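PDB 6L8P: RidA family protein from Psychrobacter sp. MES7-P7E, which probably hydrolyses reactive enamine and imine intermediates of amino acid metabolism to keto acids and ammonia, as other RidA deaminases do. Local coordinates for residues T47-E59 with Q73-A85. The protein carries 1 engineered substitution. Residues are numbered along the deposited sequence; the frame is centred on the assembly and turned at random.
Sequences TVYISGQLGFDPE and QVFENIKAICEAA. Engineered in segment 47-59: Glu-59 (natural residue Asp).
Asn-77 of helix 67-84 grips the carbonyls of Leu-54 and Phe-56 where strand 47-54 gives way to a loop, in the chorismate mutase-like alpha-beta fold of the RidA family, whose helices cover one face of a mixed sheet. Strand 47-54 and helix segment 73-84 cross with 140° between their N-to-C directions, their axes 7.5 Å apart at closest approach. The amide of Asn-77 spans the inverse gamma turn centred on Gly-55: ND2 donates to Phe-56 O at 3.1 Å, in the carbonyl plane on a lone pair and almost straight (167° at the hydrogen), and more weakly to Leu-54 O at 3.0 Å. Val-74 CG2 presses on the peptide of the same turn, 3.4 Å from Leu-54 C. Farther along the helix, Ile-78 and Ile-81 receive Gln-53 of the strand. Its chain is folded about the CB-CG bond, laying CB and CG alongside Ile-78 CG1, which points the other way, and bringing NE2 within 3.5 Å of Ile-81 CD1; NE2 also makes a weak hydrogen bond back to Ser-51 O. Ile-50 and Ile-81 pass flank to flank, pointing opposite ways, CG2 against CG2, while Ile-50 CD1 reaches Cys-82 SG, and Val-48 ends the row against Ala-85. Strand 137-144 pairs with one edge of 47-54 and adds Leu-143, Ser-141 and Ile-139 to this buried layer. Strand 41-44 pairs with the other edge, and Ser-51 OG is hydrogen-bonded to the backbone N of Arg-123 of a second subunit. Gln-73 steadies the Asn-77 amide: its own OE1 is held by Arg-64, while NE2 donates to Asn-77 OD1 at 3.0 Å, arriving from above the carbonyl plane, 42° out of it, with Pro-58 CD 3.6 Å from that NE2.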
loop_
_atom_site.group_PDB
_atom_site.type_symbol
_atom_site.label_atom_id
_atom_site.label_comp_id
_atom_site.label_asym_id
_atom_site.label_seq_id
_atom_site.Cartn_x
_atom_site.Cartn_y
_atom_site.Cartn_z
ATOM N N THR A 47 -4.679 -15.239 5.709
ATOM C CA THR A 47 -4.299 -14.032 4.969
ATOM C C THR A 47 -2.999 -14.272 4.203
ATOM O O THR A 47 -2.067 -14.892 4.718
ATOM C CB THR A 47 -4.121 -12.851 5.915
ATOM O OG1 THR A 47 -5.382 -12.627 6.590
ATOM C CG2 THR A 47 -3.791 -11.589 5.145
ATOM N N VAL A 48 -2.939 -13.826 2.961
ATOM C CA VAL A 48 -1.694 -13.958 2.203
ATOM C C VAL A 48 -1.318 -12.587 1.673
ATOM O O VAL A 48 -2.153 -11.930 1.050
ATOM C CB VAL A 48 -1.826 -14.940 1.020
ATOM C CG1 VAL A 48 -0.470 -15.067 0.299
ATOM C CG2 VAL A 48 -2.321 -16.340 1.498
ATOM N N TYR A 49 -0.069 -12.174 1.890
ATOM C CA TYR A 49 0.463 -10.925 1.317
ATOM C C TYR A 49 1.324 -11.332 0.130
ATOM O O TYR A 49 2.368 -11.966 0.316
ATOM C CB TYR A 49 1.290 -10.150 2.349
ATOM C CG TYR A 49 0.476 -9.710 3.532
ATOM C CD1 TYR A 49 0.283 -10.565 4.616
ATOM C CD2 TYR A 49 -0.163 -8.489 3.526
ATOM C CE1 TYR A 49 -0.515 -10.177 5.709
ATOM C CE2 TYR A 49 -0.954 -8.093 4.607
ATOM C CZ TYR A 49 -1.125 -8.934 5.677
ATOM O OH TYR A 49 -1.919 -8.543 6.773
ATOM N N ILE A 50 0.895 -10.972 -1.086
ATOM C CA ILE A 50 1.649 -11.271 -2.306
ATOM C C ILE A 50 2.425 -10.024 -2.712
ATOM O O ILE A 50 1.842 -8.933 -2.868
ATOM C CB ILE A 50 0.734 -11.739 -3.452
ATOM C CG1 ILE A 50 -0.096 -12.966 -2.995
ATOM C CG2 ILE A 50 1.589 -12.157 -4.677
ATOM C CD1 ILE A 50 -0.958 -13.562 -4.165
ATOM N N SER A 51 3.733 -10.210 -2.905
ATOM C CA SER A 51 4.617 -9.141 -3.360
ATOM C C SER A 51 4.134 -8.535 -4.666
ATOM O O SER A 51 3.413 -9.165 -5.460
ATOM C CB SER A 51 6.029 -9.684 -3.581
ATOM O OG SER A 51 6.571 -10.050 -2.326
ATOM N N GLY A 52 4.543 -7.287 -4.894
ATOM C CA GLY A 52 4.276 -6.682 -6.195
ATOM C C GLY A 52 4.781 -7.580 -7.301
ATOM O O GLY A 52 5.883 -8.113 -7.221
ATOM N N GLN A 53 3.944 -7.799 -8.308
ATOM C CA GLN A 53 4.298 -8.591 -9.478
ATOM C C GLN A 53 4.382 -7.686 -10.690
ATOM O O GLN A 53 3.520 -6.820 -10.892
ATOM C CB GLN A 53 3.257 -9.691 -9.731
ATOM C CG GLN A 53 3.235 -10.744 -8.623
ATOM C CD GLN A 53 4.551 -11.431 -8.454
ATOM O OE1 GLN A 53 5.095 -11.966 -9.421
ATOM N NE2 GLN A 53 5.094 -11.413 -7.227
ATOM N N LEU A 54 5.427 -7.887 -11.493
ATOM C CA LEU A 54 5.624 -7.205 -12.762
ATOM C C LEU A 54 5.403 -8.205 -13.892
ATOM O O LEU A 54 5.286 -9.419 -13.662
ATOM C CB LEU A 54 7.050 -6.622 -12.825
ATOM C CG LEU A 54 7.369 -5.583 -11.737
ATOM C CD1 LEU A 54 8.948 -5.464 -11.566
ATOM C CD2 LEU A 54 6.854 -4.267 -12.136
ATOM N N GLY A 55 5.335 -7.683 -15.123
ATOM C CA GLY A 55 4.938 -8.521 -16.248
ATOM C C GLY A 55 6.060 -9.384 -16.822
ATOM O O GLY A 55 6.221 -9.439 -18.043
ATOM N N PHE A 56 6.831 -10.038 -15.965
ATOM C CA PHE A 56 7.910 -10.919 -16.418
ATOM C C PHE A 56 7.370 -12.276 -16.837
ATOM O O PHE A 56 6.551 -12.886 -16.143
ATOM C CB PHE A 56 8.899 -11.192 -15.281
ATOM C CG PHE A 56 9.654 -10.000 -14.806
ATOM C CD1 PHE A 56 10.581 -9.356 -15.607
ATOM C CD2 PHE A 56 9.509 -9.624 -13.491
ATOM C CE1 PHE A 56 11.309 -8.231 -15.099
ATOM C CE2 PHE A 56 10.221 -8.527 -12.950
ATOM C CZ PHE A 56 11.116 -7.826 -13.775
ATOM N N ASP A 57 7.911 -12.814 -17.922
ATOM C CA ASP A 57 7.841 -14.262 -18.136
ATOM C C ASP A 57 8.627 -14.965 -17.024
ATOM O O ASP A 57 9.783 -14.578 -16.764
ATOM C CB ASP A 57 8.449 -14.515 -19.519
ATOM C CG ASP A 57 8.549 -15.993 -19.900
ATOM O OD1 ASP A 57 8.960 -16.862 -19.101
ATOM O OD2 ASP A 57 8.365 -16.242 -21.112
ATOM N N PRO A 58 8.035 -15.898 -16.273
ATOM C CA PRO A 58 8.736 -16.419 -15.095
ATOM C C PRO A 58 9.956 -17.260 -15.425
ATOM O O PRO A 58 10.774 -17.492 -14.530
ATOM C CB PRO A 58 7.665 -17.249 -14.364
ATOM C CG PRO A 58 6.623 -17.513 -15.411
ATOM C CD PRO A 58 6.625 -16.372 -16.342
ATOM N N GLU A 59 10.088 -17.742 -16.654
ATOM C CA GLU A 59 11.290 -18.514 -16.975
ATOM C C GLU A 59 12.410 -17.629 -17.480
ATOM O O GLU A 59 13.580 -17.810 -17.109
ATOM C CB GLU A 59 10.955 -19.566 -18.031
ATOM C CG GLU A 59 10.043 -20.655 -17.492
ATOM C CD GLU A 59 10.826 -21.853 -16.994
ATOM O OE1 GLU A 59 11.913 -22.132 -17.555
ATOM O OE2 GLU A 59 10.367 -22.512 -16.034
ATOM N N GLN A 73 0.275 -10.907 -18.038
ATOM C CA GLN A 73 1.319 -11.707 -17.412
ATOM C C GLN A 73 1.353 -11.497 -15.901
ATOM O O GLN A 73 1.550 -12.448 -15.142
ATOM C CB GLN A 73 2.667 -11.351 -18.043
ATOM C CG GLN A 73 3.844 -12.204 -17.490
ATOM C CD GLN A 73 3.710 -13.664 -17.918
ATOM O OE1 GLN A 73 3.608 -13.941 -19.130
ATOM N NE2 GLN A 73 3.594 -14.572 -16.969
ATOM N N VAL A 74 1.114 -10.259 -15.442
ATOM C CA VAL A 74 1.025 -10.016 -14.003
ATOM C C VAL A 74 -0.069 -10.868 -13.394
ATOM O O VAL A 74 0.128 -11.492 -12.345
ATOM C CB VAL A 74 0.772 -8.517 -13.720
ATOM C CG1 VAL A 74 0.330 -8.325 -12.261
ATOM C CG2 VAL A 74 2.019 -7.684 -13.992
ATOM N N PHE A 75 -1.225 -10.940 -14.064
ATOM C CA PHE A 75 -2.294 -11.797 -13.546
ATOM C C PHE A 75 -1.892 -13.277 -13.526
ATOM O O PHE A 75 -2.199 -13.993 -12.568
ATOM C CB PHE A 75 -3.595 -11.574 -14.338
ATOM C CG PHE A 75 -4.502 -10.530 -13.708
ATOM C CD1 PHE A 75 -5.257 -10.835 -12.584
ATOM C CD2 PHE A 75 -4.486 -9.238 -14.177
ATOM C CE1 PHE A 75 -6.082 -9.831 -11.969
ATOM C CE2 PHE A 75 -5.262 -8.240 -13.594
ATOM C CZ PHE A 75 -6.077 -8.552 -12.478
ATOM N N GLU A 76 -1.183 -13.757 -14.561
ATOM C CA GLU A 76 -0.729 -15.154 -14.519
ATOM C C GLU A 76 0.237 -15.390 -13.356
ATOM O O GLU A 76 0.181 -16.429 -12.663
ATOM C CB GLU A 76 -0.063 -15.523 -15.850
ATOM C CG GLU A 76 -1.054 -15.509 -17.032
ATOM C CD GLU A 76 -2.267 -16.419 -16.762
ATOM O OE1 GLU A 76 -2.059 -17.564 -16.295
ATOM O OE2 GLU A 76 -3.426 -15.995 -17.004
ATOM N N ASN A 77 1.138 -14.420 -13.126
ATOM C CA ASN A 77 2.093 -14.516 -12.024
ATOM C C ASN A 77 1.402 -14.519 -10.656
ATOM O O ASN A 77 1.715 -15.334 -9.771
ATOM C CB ASN A 77 3.103 -13.367 -12.148
ATOM C CG ASN A 77 3.973 -13.485 -13.407
ATOM O OD1 ASN A 77 4.020 -14.549 -14.019
ATOM N ND2 ASN A 77 4.656 -12.378 -13.795
ATOM N N ILE A 78 0.422 -13.628 -10.477
ATOM C CA ILE A 78 -0.328 -13.607 -9.230
ATOM C C ILE A 78 -1.090 -14.903 -9.043
ATOM O O ILE A 78 -1.078 -15.469 -7.951
ATOM C CB ILE A 78 -1.260 -12.383 -9.190
ATOM C CG1 ILE A 78 -0.413 -11.100 -9.124
ATOM C CG2 ILE A 78 -2.192 -12.460 -7.971
ATOM C CD1 ILE A 78 -1.276 -9.820 -9.254
ATOM N N LYS A 79 -1.758 -15.373 -10.100
ATOM C CA LYS A 79 -2.529 -16.620 -10.019
ATOM C C LYS A 79 -1.640 -17.780 -9.581
ATOM O O LYS A 79 -2.023 -18.579 -8.704
ATOM C CB LYS A 79 -3.184 -16.894 -11.374
ATOM C CG LYS A 79 -4.145 -18.065 -11.388
ATOM C CD LYS A 79 -5.055 -17.886 -12.604
ATOM C CE LYS A 79 -5.257 -19.171 -13.356
ATOM N NZ LYS A 79 -5.289 -20.277 -12.381
ATOM N N ALA A 80 -0.425 -17.864 -10.149
ATOM C CA ALA A 80 0.473 -18.945 -9.752
ATOM C C ALA A 80 0.780 -18.896 -8.256
ATOM O O ALA A 80 0.845 -19.943 -7.584
ATOM C CB ALA A 80 1.770 -18.883 -10.567
ATOM N N ILE A 81 1.011 -17.683 -7.720
ATOM C CA ILE A 81 1.321 -17.574 -6.306
ATOM C C ILE A 81 0.092 -17.876 -5.455
ATOM O O ILE A 81 0.207 -18.500 -4.393
ATOM C CB ILE A 81 1.901 -16.183 -6.009
ATOM C CG1 ILE A 81 3.207 -16.055 -6.766
ATOM C CG2 ILE A 81 2.128 -16.028 -4.516
ATOM C CD1 ILE A 81 3.745 -14.625 -6.860
ATOM N N CYS A 82 -1.085 -17.442 -5.900
ATOM C CA CYS A 82 -2.318 -17.778 -5.193
ATOM C C CYS A 82 -2.436 -19.279 -5.045
ATOM O O CYS A 82 -2.725 -19.781 -3.955
ATOM C CB CYS A 82 -3.555 -17.265 -5.939
ATOM S SG CYS A 82 -3.777 -15.453 -5.931
ATOM N N GLU A 83 -2.194 -19.997 -6.142
ATOM C CA GLU A 83 -2.333 -21.454 -6.117
ATOM C C GLU A 83 -1.287 -22.089 -5.222
ATOM O O GLU A 83 -1.589 -23.035 -4.485
ATOM C CB GLU A 83 -2.251 -21.997 -7.535
ATOM C CG GLU A 83 -3.433 -21.555 -8.370
ATOM C CD GLU A 83 -3.256 -21.887 -9.838
ATOM O OE1 GLU A 83 -2.121 -22.222 -10.238
ATOM O OE2 GLU A 83 -4.255 -21.820 -10.586
ATOM N N ALA A 84 -0.052 -21.577 -5.252
ATOM C CA ALA A 84 0.969 -22.079 -4.344
ATOM C C ALA A 84 0.589 -21.848 -2.890
ATOM O O ALA A 84 1.023 -22.590 -2.008
ATOM C CB ALA A 84 2.312 -21.417 -4.677
ATOM N N ALA A 85 -0.222 -20.831 -2.613
ATOM C CA ALA A 85 -0.649 -20.559 -1.243
ATOM C C ALA A 85 -1.901 -21.335 -0.853
ATOM O O ALA A 85 -2.381 -21.181 0.277
ATOM C CB ALA A 85 -0.905 -19.053 -1.059
#